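PDB 3NNG: uncharacterized protein from Bacteroides fragilis, which is of unknown function but contains a calcium-bound F5/8 type C (discoidin-like) domain, a fold that in relatives often binds carbohydrates or membrane lipids. Local coordinates for residues Ser93-Val98 with Pro110-Phe115; Glu61-Thr66 with Glu137-Cys142. The protein carries 1 engineered substitution. One frame throughout, in Å; residues are numbered along the deposited sequence.

Contact 1: residues Ser93-Val98 with Pro110-Phe115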
ATOM      1  N   SER A  93      -0.204  -3.639 -10.842  1.00 15.18           N
ATOM      2  CA  SER A  93       0.489  -2.365 -11.045  1.00 25.15           C
ATOM      3  C   SER A  93      -0.141  -1.226 -10.240  1.00 26.08           C
ATOM      4  O   SER A  93      -1.353  -1.196 -10.024  1.00 25.80           O
ATOM      5  CB  SER A  93       0.525  -2.000 -12.536  1.00 24.31           C
ATOM      6  OG  SER A  93      -0.788  -1.894 -13.066  1.00 27.24           O
ATOM      7  N   ALA A  94       0.684  -0.284  -9.802  1.00 19.14           N
ATOM      8  CA  ALA A  94       0.188   0.809  -8.974  1.00 22.56           C
ATOM      9  C   ALA A  94       0.990   2.056  -9.206  1.00 22.56           C
ATOM     10  O   ALA A  94       2.107   2.004  -9.730  1.00 18.99           O
ATOM     11  CB  ALA A  94       0.243   0.441  -7.478  1.00 10.97           C
ATOM     12  N   GLU A  95       0.405   3.168  -8.786  1.00 20.49           N
ATOM     13  CA  GLU A  95       1.058   4.460  -8.777  1.00 26.10           C
ATOM     14  C   GLU A  95       1.006   5.002  -7.351  1.00 22.97           C
ATOM     15  O   GLU A  95       0.041   4.763  -6.623  1.00 25.25           O
ATOM     16  CB  GLU A  95       0.340   5.406  -9.727  1.00 31.34           C
ATOM     17  CG  GLU A  95       1.122   6.645 -10.071  1.00 53.38           C
ATOM     18  CD  GLU A  95       1.271   6.832 -11.570  1.00 66.26           C
ATOM     19  OE1 GLU A  95       0.421   6.297 -12.322  1.00 62.06           O
ATOM     20  OE2 GLU A  95       2.235   7.514 -11.990  1.00 70.05           O
ATOM     21  N   ILE A  96       2.051   5.723  -6.957  1.00 14.58           N
ATOM     22  CA  ILE A  96       2.189   6.234  -5.595  1.00 16.87           C
ATOM     23  C   ILE A  96       2.135   7.762  -5.556  1.00 17.10           C
ATOM     24  O   ILE A  96       2.756   8.423  -6.380  1.00 19.71           O
ATOM     25  CB  ILE A  96       3.546   5.798  -4.978  1.00 34.16           C
ATOM     26  CG1 ILE A  96       3.604   4.278  -4.795  1.00 27.28           C
ATOM     27  CG2 ILE A  96       3.798   6.511  -3.660  1.00 39.97           C
ATOM     28  CD1 ILE A  96       2.489   3.718  -3.949  1.00 17.78           C
ATOM     29  N   LYS A  97       1.403   8.313  -4.587  1.00 16.80           N
ATOM     30  CA  LYS A  97       1.483   9.734  -4.263  1.00 17.28           C
ATOM     31  C   LYS A  97       1.796   9.888  -2.782  1.00 19.01           C
ATOM     32  O   LYS A  97       1.290   9.130  -1.957  1.00 22.63           O
ATOM     33  CB  LYS A  97       0.176  10.470  -4.586  1.00 20.61           C
ATOM     34  CG  LYS A  97      -0.231  10.417  -6.054  1.00 27.17           C
ATOM     35  CD  LYS A  97      -1.326  11.432  -6.364  1.00 31.04           C
ATOM     36  CE  LYS A  97      -1.211  11.944  -7.798  1.00 42.25           C
ATOM     37  NZ  LYS A  97      -1.376  10.892  -8.850  1.00 45.50           N
ATOM     38  N   VAL A  98       2.623  10.880  -2.448  1.00 14.09           N
ATOM     39  CA  VAL A  98       2.892  11.221  -1.051  1.00 19.10           C
ATOM     40  C   VAL A  98       2.663  12.702  -0.822  1.00 22.06           C
ATOM     41  O   VAL A  98       2.667  13.495  -1.765  1.00 20.77           O
ATOM     42  CB  VAL A  98       4.337  10.880  -0.643  1.00 11.57           C
ATOM     43  CG1 VAL A  98       4.599   9.385  -0.819  1.00 13.68           C
ATOM     44  CG2 VAL A  98       5.314  11.673  -1.492  1.00 18.51           C
ATOM     45  N   PRO A 110       6.896   9.416 -10.154  1.00 27.89           N
ATOM     46  CA  PRO A 110       6.670   9.394 -11.606  1.00 33.21           C
ATOM     47  C   PRO A 110       6.859   8.039 -12.286  1.00 34.19           C
ATOM     48  O   PRO A 110       6.966   8.011 -13.511  1.00 41.41           O
ATOM     49  CB  PRO A 110       7.726  10.371 -12.126  1.00 34.76           C
ATOM     50  CG  PRO A 110       8.842  10.227 -11.170  1.00 37.22           C
ATOM     51  CD  PRO A 110       8.239   9.918  -9.818  1.00 35.92           C
ATOM     52  N   ARG A 111       6.904   6.949 -11.525  1.00 33.51           N
ATOM     53  CA  ARG A 111       7.077   5.615 -12.110  1.00 33.39           C
ATOM     54  C   ARG A 111       5.924   4.694 -11.720  1.00 29.62           C
ATOM     55  O   ARG A 111       5.593   4.575 -10.538  1.00 30.73           O
ATOM     56  CB  ARG A 111       8.387   4.973 -11.618  1.00 36.28           C
ATOM     57  CG  ARG A 111       9.676   5.737 -11.923  1.00 42.30           C
ATOM     58  CD  ARG A 111       9.819   5.992 -13.412  1.00 54.69           C
ATOM     59  NE  ARG A 111      11.186   5.802 -13.895  1.00 63.38           N
ATOM     60  CZ  ARG A 111      11.642   4.667 -14.423  1.00 64.42           C
ATOM     61  NH1 ARG A 111      10.840   3.610 -14.526  1.00 70.34           N
ATOM     62  NH2 ARG A 111      12.895   4.587 -14.849  1.00 57.42           N
ATOM     63  N   VAL A 112       5.326   4.019 -12.696  1.00 26.17           N
ATOM     64  CA  VAL A 112       4.401   2.936 -12.383  1.00 26.04           C
ATOM     65  C   VAL A 112       5.172   1.790 -11.717  1.00 24.14           C
ATOM     66  O   VAL A 112       6.184   1.345 -12.234  1.00 23.16           O
ATOM     67  CB  VAL A 112       3.707   2.399 -13.650  1.00 30.49           C
ATOM     68  CG1 VAL A 112       2.939   1.123 -13.338  1.00 24.46           C
ATOM     69  CG2 VAL A 112       2.784   3.456 -14.260  1.00 30.65           C
ATOM     70  N   LEU A 113       4.711   1.323 -10.560  1.00 22.05           N
ATOM     71  CA  LEU A 113       5.304   0.141  -9.946  1.00 21.89           C
ATOM     72  C   LEU A 113       4.543  -1.095 -10.428  1.00 31.61           C
ATOM     73  O   LEU A 113       3.306  -1.098 -10.441  1.00 25.36           O
ATOM     74  CB  LEU A 113       5.273   0.221  -8.417  1.00 23.11           C
ATOM     75  CG  LEU A 113       6.042   1.347  -7.698  1.00 20.91           C
ATOM     76  CD1 LEU A 113       7.438   1.517  -8.273  1.00 23.85           C
ATOM     77  CD2 LEU A 113       5.297   2.638  -7.790  1.00 18.97           C
ATOM     78  N   THR A 114       5.293  -2.126 -10.831  1.00 23.27           N
ATOM     79  CA  THR A 114       4.736  -3.373 -11.342  1.00 20.75           C
ATOM     80  C   THR A 114       5.170  -4.536 -10.462  1.00 21.68           C
ATOM     81  O   THR A 114       6.308  -4.578 -10.006  1.00 25.40           O
ATOM     82  CB  THR A 114       5.224  -3.649 -12.776  1.00 20.67           C
ATOM     83  OG1 THR A 114       4.670  -2.671 -13.659  1.00 22.83           O
ATOM     84  CG2 THR A 114       4.800  -5.034 -13.229  1.00 29.63           C
ATOM     85  N   PHE A 115       4.267  -5.477 -10.223  1.00 16.97           N
ATOM     86  CA  PHE A 115       4.555  -6.614  -9.358  1.00 21.25           C
ATOM     87  C   PHE A 115       4.416  -7.910 -10.132  1.00 26.66           C
ATOM     88  O   PHE A 115       3.594  -8.003 -11.035  1.00 27.68           O
ATOM     89  CB  PHE A 115       3.608  -6.613  -8.151  1.00 18.34           C
ATOM     90  CG  PHE A 115       3.704  -5.361  -7.333  1.00 27.00           C
ATOM     91  CD1 PHE A 115       4.738  -5.192  -6.420  1.00 19.91           C
ATOM     92  CD2 PHE A 115       2.801  -4.330  -7.515  1.00 19.87           C
ATOM     93  CE1 PHE A 115       4.844  -4.031  -5.700  1.00 23.87           C
ATOM     94  CE2 PHE A 115       2.911  -3.158  -6.784  1.00 19.81           C
ATOM     95  CZ  PHE A 115       3.924  -3.012  -5.880  1.00 21.74           C
TER
HETATM   96  O   HOH W   1       3.920   6.094  -8.839  1.00 20.27           O
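Leu113 lays its CD2 methyl against the flank of Ile96, 3.8 Å from CG1, the two side chains crossing at about a right angle. Leu113 CG sits beside its own backbone N, anti to the carbonyl carbon (chi1 -62°), and from there the CD2 branch also comes close to Ala94 O. Ile96 turns its remaining bulk inward, where Phe77 is one of its partners. Val112, in the less regular part of the second segment, sets CG1 4.0 Å from Ser93 CB, while CG2 approaches Glu95 OE1 more loosely. These residues belong to an antiparallel beta hairpin, strands 93-100 and 107-114, at the margin of the jelly-roll-like sandwich of the F5/8 type C domain. Its regular pairing here is short. Ala94 and Leu113 form a hydrogen-bonded pair, with Ala94 N to Leu113 O and Leu113 N to Ala94 O each 2.8 Å long. Ser93 lies opposite Thr114 in the adjoining non-hydrogen-bonded pair, and its CA-H leans on Leu113 O at 3.1 Å between CA and O. Next to the Ala94-Leu113 pair the second strand is interrupted, and a water bridges the break: it accepts from Ile96 N at 2.7 Å and donates to Arg111 O at 2.8 Å. Direct backbone pairing resumes between Ile96 and Tyr109. Ser93 OG is hydrogen-bonded to Thr144, on the strand that flanks 93-100 along its other edge. The ring of Phe115, just past the paired residues, packs on Phe77, Val79 and Leu91.

Contact 2: residues Glu61-Thr66 with Glu137-Cys142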
ATOM      1  N   GLU A  61     -12.409   4.421  -9.144  1.00 14.54           N
ATOM      2  CA  GLU A  61     -11.131   4.651  -8.492  1.00 15.55           C
ATOM      3  C   GLU A  61     -10.803   3.497  -7.567  1.00 19.41           C
ATOM      4  O   GLU A  61     -11.686   2.725  -7.183  1.00 21.41           O
ATOM      5  CB  GLU A  61     -11.151   5.966  -7.715  1.00 15.42           C
ATOM      6  CG  GLU A  61     -12.161   5.974  -6.585  1.00 20.71           C
ATOM      7  CD  GLU A  61     -12.310   7.350  -5.963  1.00 25.77           C
ATOM      8  OE1 GLU A  61     -12.608   8.308  -6.713  1.00 27.73           O
ATOM      9  OE2 GLU A  61     -12.129   7.467  -4.733  1.00 19.67           O
ATOM     10  N   CYS A  62      -9.533   3.389  -7.193  1.00 14.45           N
ATOM     11  CA  CYS A  62      -9.078   2.267  -6.373  1.00 15.04           C
ATOM     12  C   CYS A  62      -7.791   2.645  -5.661  1.00 15.96           C
ATOM     13  O   CYS A  62      -6.736   2.760  -6.297  1.00 14.48           O
ATOM     14  CB  CYS A  62      -8.835   1.039  -7.253  1.00 14.96           C
ATOM     15  SG  CYS A  62      -8.378  -0.461  -6.324  1.00 23.10           S
ATOM     16  N   TRP A  63      -7.865   2.850  -4.351  1.00 12.16           N
ATOM     17  CA  TRP A  63      -6.694   3.354  -3.631  1.00 19.72           C
ATOM     18  C   TRP A  63      -6.720   3.062  -2.127  1.00 15.55           C
ATOM     19  O   TRP A  63      -7.778   2.800  -1.540  1.00 16.83           O
ATOM     20  CB  TRP A  63      -6.503   4.852  -3.902  1.00 13.01           C
ATOM     21  CG  TRP A  63      -7.713   5.692  -3.562  1.00 14.62           C
ATOM     22  CD1 TRP A  63      -8.700   6.098  -4.418  1.00 15.48           C
ATOM     23  CD2 TRP A  63      -8.065   6.211  -2.269  1.00 10.58           C
ATOM     24  NE1 TRP A  63      -9.646   6.832  -3.739  1.00 16.60           N
ATOM     25  CE2 TRP A  63      -9.276   6.920  -2.421  1.00 15.12           C
ATOM     26  CE3 TRP A  63      -7.479   6.135  -0.996  1.00 13.06           C
ATOM     27  CZ2 TRP A  63      -9.910   7.552  -1.347  1.00 24.20           C
ATOM     28  CZ3 TRP A  63      -8.111   6.764   0.070  1.00 15.09           C
ATOM     29  CH2 TRP A  63      -9.311   7.465  -0.114  1.00 17.52           C
ATOM     30  N   TRP A  64      -5.537   3.085  -1.526  1.00 13.36           N
ATOM     31  CA  TRP A  64      -5.372   2.881  -0.095  1.00 14.46           C
ATOM     32  C   TRP A  64      -4.432   3.981   0.410  1.00 18.65           C
ATOM     33  O   TRP A  64      -3.468   4.348  -0.264  1.00 16.94           O
ATOM     34  CB  TRP A  64      -4.828   1.469   0.187  1.00 11.11           C
ATOM     35  CG  TRP A  64      -4.635   1.121   1.660  1.00 12.18           C
ATOM     36  CD1 TRP A  64      -5.463   0.354   2.462  1.00  9.54           C
ATOM     37  CD2 TRP A  64      -3.517   1.490   2.480  1.00 17.10           C
ATOM     38  NE1 TRP A  64      -4.918   0.237   3.728  1.00 14.12           N
ATOM     39  CE2 TRP A  64      -3.740   0.937   3.770  1.00  8.72           C
ATOM     40  CE3 TRP A  64      -2.352   2.238   2.251  1.00 17.97           C
ATOM     41  CZ2 TRP A  64      -2.843   1.119   4.817  1.00  9.37           C
ATOM     42  CZ3 TRP A  64      -1.455   2.420   3.301  1.00  8.44           C
ATOM     43  CH2 TRP A  64      -1.706   1.859   4.568  1.00  8.42           C
ATOM     44  N   ASN A  65      -4.728   4.525   1.582  1.00 10.71           N
ATOM     45  CA  ASN A  65      -4.073   5.745   2.046  1.00 12.80           C
ATOM     46  C   ASN A  65      -3.736   5.622   3.517  1.00 15.61           C
ATOM     47  O   ASN A  65      -4.505   5.023   4.278  1.00 14.05           O
ATOM     48  CB  ASN A  65      -5.004   6.944   1.843  1.00 10.67           C
ATOM     49  CG  ASN A  65      -4.336   8.275   2.154  1.00 12.35           C
ATOM     50  OD1 ASN A  65      -4.298   8.721   3.309  1.00 17.74           O
ATOM     51  ND2 ASN A  65      -3.811   8.918   1.125  1.00 10.41           N
ATOM     52  N   THR A  66      -2.589   6.171   3.918  1.00 13.76           N
ATOM     53  CA  THR A  66      -2.247   6.255   5.333  1.00 16.20           C
ATOM     54  C   THR A  66      -1.723   7.641   5.717  1.00 18.91           C
ATOM     55  O   THR A  66      -0.879   8.226   5.020  1.00 15.57           O
ATOM     56  CB  THR A  66      -1.228   5.160   5.764  1.00 17.73           C
ATOM     57  OG1 THR A  66      -0.961   5.278   7.169  1.00 15.80           O
ATOM     58  CG2 THR A  66       0.087   5.293   4.989  1.00 15.77           C
ATOM     59  N   GLU A 137       1.853  11.712   4.592  1.00 12.81           N
ATOM     60  CA  GLU A 137       0.735  10.941   4.051  1.00 21.41           C
ATOM     61  C   GLU A 137       1.164  10.160   2.786  1.00 20.67           C
ATOM     62  O   GLU A 137       1.909  10.675   1.952  1.00 19.77           O
ATOM     63  CB  GLU A 137      -0.430  11.893   3.736  1.00 18.21           C
ATOM     64  CG  GLU A 137      -1.782  11.234   3.604  1.00 21.44           C
ATOM     65  CD  GLU A 137      -2.931  12.238   3.700  1.00 26.55           C
ATOM     66  OE1 GLU A 137      -2.641  13.459   3.796  1.00 20.43           O
ATOM     67  OE2 GLU A 137      -4.113  11.801   3.674  1.00 18.15           O
ATOM     68  N   PHE A 138       0.688   8.925   2.650  1.00 15.55           N
ATOM     69  CA  PHE A 138       1.070   8.045   1.546  1.00 13.04           C
ATOM     70  C   PHE A 138      -0.193   7.467   0.939  1.00 17.28           C
ATOM     71  O   PHE A 138      -1.053   6.969   1.665  1.00 14.59           O
ATOM     72  CB  PHE A 138       1.963   6.918   2.084  1.00  4.98           C
ATOM     73  CG  PHE A 138       2.241   5.791   1.103  1.00 16.44           C
ATOM     74  CD1 PHE A 138       1.319   4.779   0.904  1.00  7.15           C
ATOM     75  CD2 PHE A 138       3.469   5.699   0.455  1.00 10.95           C
ATOM     76  CE1 PHE A 138       1.581   3.725   0.039  1.00 14.76           C
ATOM     77  CE2 PHE A 138       3.745   4.659  -0.417  1.00 16.79           C
ATOM     78  CZ  PHE A 138       2.800   3.655  -0.623  1.00 10.78           C
ATOM     79  N   ARG A 139      -0.317   7.551  -0.386  1.00 17.27           N
ATOM     80  CA  ARG A 139      -1.432   6.914  -1.093  1.00 12.89           C
ATOM     81  C   ARG A 139      -0.932   5.997  -2.196  1.00 15.95           C
ATOM     82  O   ARG A 139      -0.023   6.359  -2.951  1.00 16.65           O
ATOM     83  CB  ARG A 139      -2.397   7.945  -1.695  1.00 14.48           C
ATOM     84  CG  ARG A 139      -3.674   7.299  -2.300  1.00 14.39           C
ATOM     85  CD  ARG A 139      -4.807   8.326  -2.524  1.00 13.12           C
ATOM     86  NE  ARG A 139      -5.166   9.031  -1.293  1.00 15.13           N
ATOM     87  CZ  ARG A 139      -6.303   9.712  -1.121  1.00 22.06           C
ATOM     88  NH1 ARG A 139      -7.204   9.777  -2.093  1.00 13.27           N
ATOM     89  NH2 ARG A 139      -6.543  10.335   0.026  1.00 16.72           N
ATOM     90  N   ILE A 140      -1.535   4.817  -2.302  1.00 16.75           N
ATOM     91  CA  ILE A 140      -1.276   3.955  -3.440  1.00 12.98           C
ATOM     92  C   ILE A 140      -2.518   3.796  -4.321  1.00 15.91           C
ATOM     93  O   ILE A 140      -3.522   3.223  -3.900  1.00 23.52           O
ATOM     94  CB  ILE A 140      -0.676   2.587  -3.005  1.00 18.48           C
ATOM     95  CG1 ILE A 140      -0.409   1.693  -4.216  1.00 14.94           C
ATOM     96  CG2 ILE A 140      -1.564   1.890  -1.982  1.00  9.79           C
ATOM     97  CD1 ILE A 140       0.446   0.456  -3.891  1.00  8.80           C
ATOM     98  N   ASN A 141      -2.451   4.332  -5.538  1.00 11.77           N
ATOM     99  CA  ASN A 141      -3.523   4.178  -6.519  1.00  8.48           C
ATOM    100  C   ASN A 141      -3.294   2.911  -7.334  1.00 19.36           C
ATOM    101  O   ASN A 141      -2.335   2.843  -8.123  1.00 16.88           O
ATOM    102  CB  ASN A 141      -3.581   5.398  -7.445  1.00 19.82           C
ATOM    103  CG  ASN A 141      -4.033   6.657  -6.717  1.00 28.90           C
ATOM    104  OD1 ASN A 141      -5.071   6.654  -6.054  1.00 23.14           O
ATOM    105  ND2 ASN A 141      -3.252   7.735  -6.825  1.00 27.27           N
ATOM    106  N   CYS A 142      -4.157   1.912  -7.126  1.00 10.40           N
ATOM    107  CA  CYS A 142      -4.011   0.608  -7.750  1.00 13.99           C
ATOM    108  C   CYS A 142      -4.574   0.655  -9.155  1.00 19.16           C
ATOM    109  O   CYS A 142      -5.746   0.967  -9.343  1.00 14.95           O
ATOM    110  CB  CYS A 142      -4.705  -0.473  -6.904  1.00  5.95           C
ATOM    111  SG  CYS A 142      -3.998  -0.516  -5.217  1.00 17.27           S
TER
HETATM  112  O   HOH W   2      -5.958   3.726  -9.209  1.00 28.68           O
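Trp64 CB rests on Ile140 CG2 at 3.9 Å, at the centre of the apolar face of this strand pair. The indole of Trp64 swings away from its backbone N (CG anti, chi1 -179°), which brings its six-membered ring near Phe138, whose CD1 lies at the indole edge. Phe151 meets the same indole edge-to-face, and NE1 of this buried residue donates to the carbonyl of Ala39. Thr66 adds its CG2 methyl, 3.8 Å from Phe138 CB, and at the other end Cys62 SG packs against Cys142 CB; the two sulfurs are not bonded to each other. Between the faces runs a regular antiparallel pairing of strands 63-68 and 124-144, central to the beta-sandwich. Five backbone hydrogen bonds close it, the straightest from Ile140 N to Trp64 O, 2.8 Å. At the Cys end a water donates to both Cys62 O and Cys142 O, giving Cys62 O a second donor beside Cys142 N. The opposite face carries the polar side chains, together with the Trp63 indole. There the guanidinium of Arg139 lies flat over the six-membered ring of Trp63, with CZ 3.7 Å from the ring centroid and the planes 10° apart. A bend at chi3 (-57°) folds the arginine back across the indole. Trp63 NE1 in turn donates to Glu61 OE2 at 2.7 Å, with the oxygen close to the indole plane. Alongside, Asn141 OD1 approaches Trp63 CB, while Glu137 makes a salt bridge with Arg99. Donating to a carboxylate should enrich the electron density of the indole, so Glu61 probably strengthens the cation-pi attraction between Trp63 and Arg139.

How the contacts relate
Contacts 1 and 2 are about 10 Å apart between centres and share one antiparallel sheet, in which strand 93-100 lies beside strand 124-144. Backbone bonds probably join them directly, from Arg139 N to Lys97 O at 2.7 Å and from Asn141 N to Glu95 O at 2.8 Å. Inside the sandwich, Ile96 CD1 fits against Ile140 CB at 3.5 Å, so one isoleucine takes part in both hydrophobic clusters. Along the chain the hairpin of contact 1 is nested within the long loop that contact 2 closes. The calcium ion lies nearer the second, about 9 Å from the side chain of Trp64, and is bound by residues including Asp44 and Glu153.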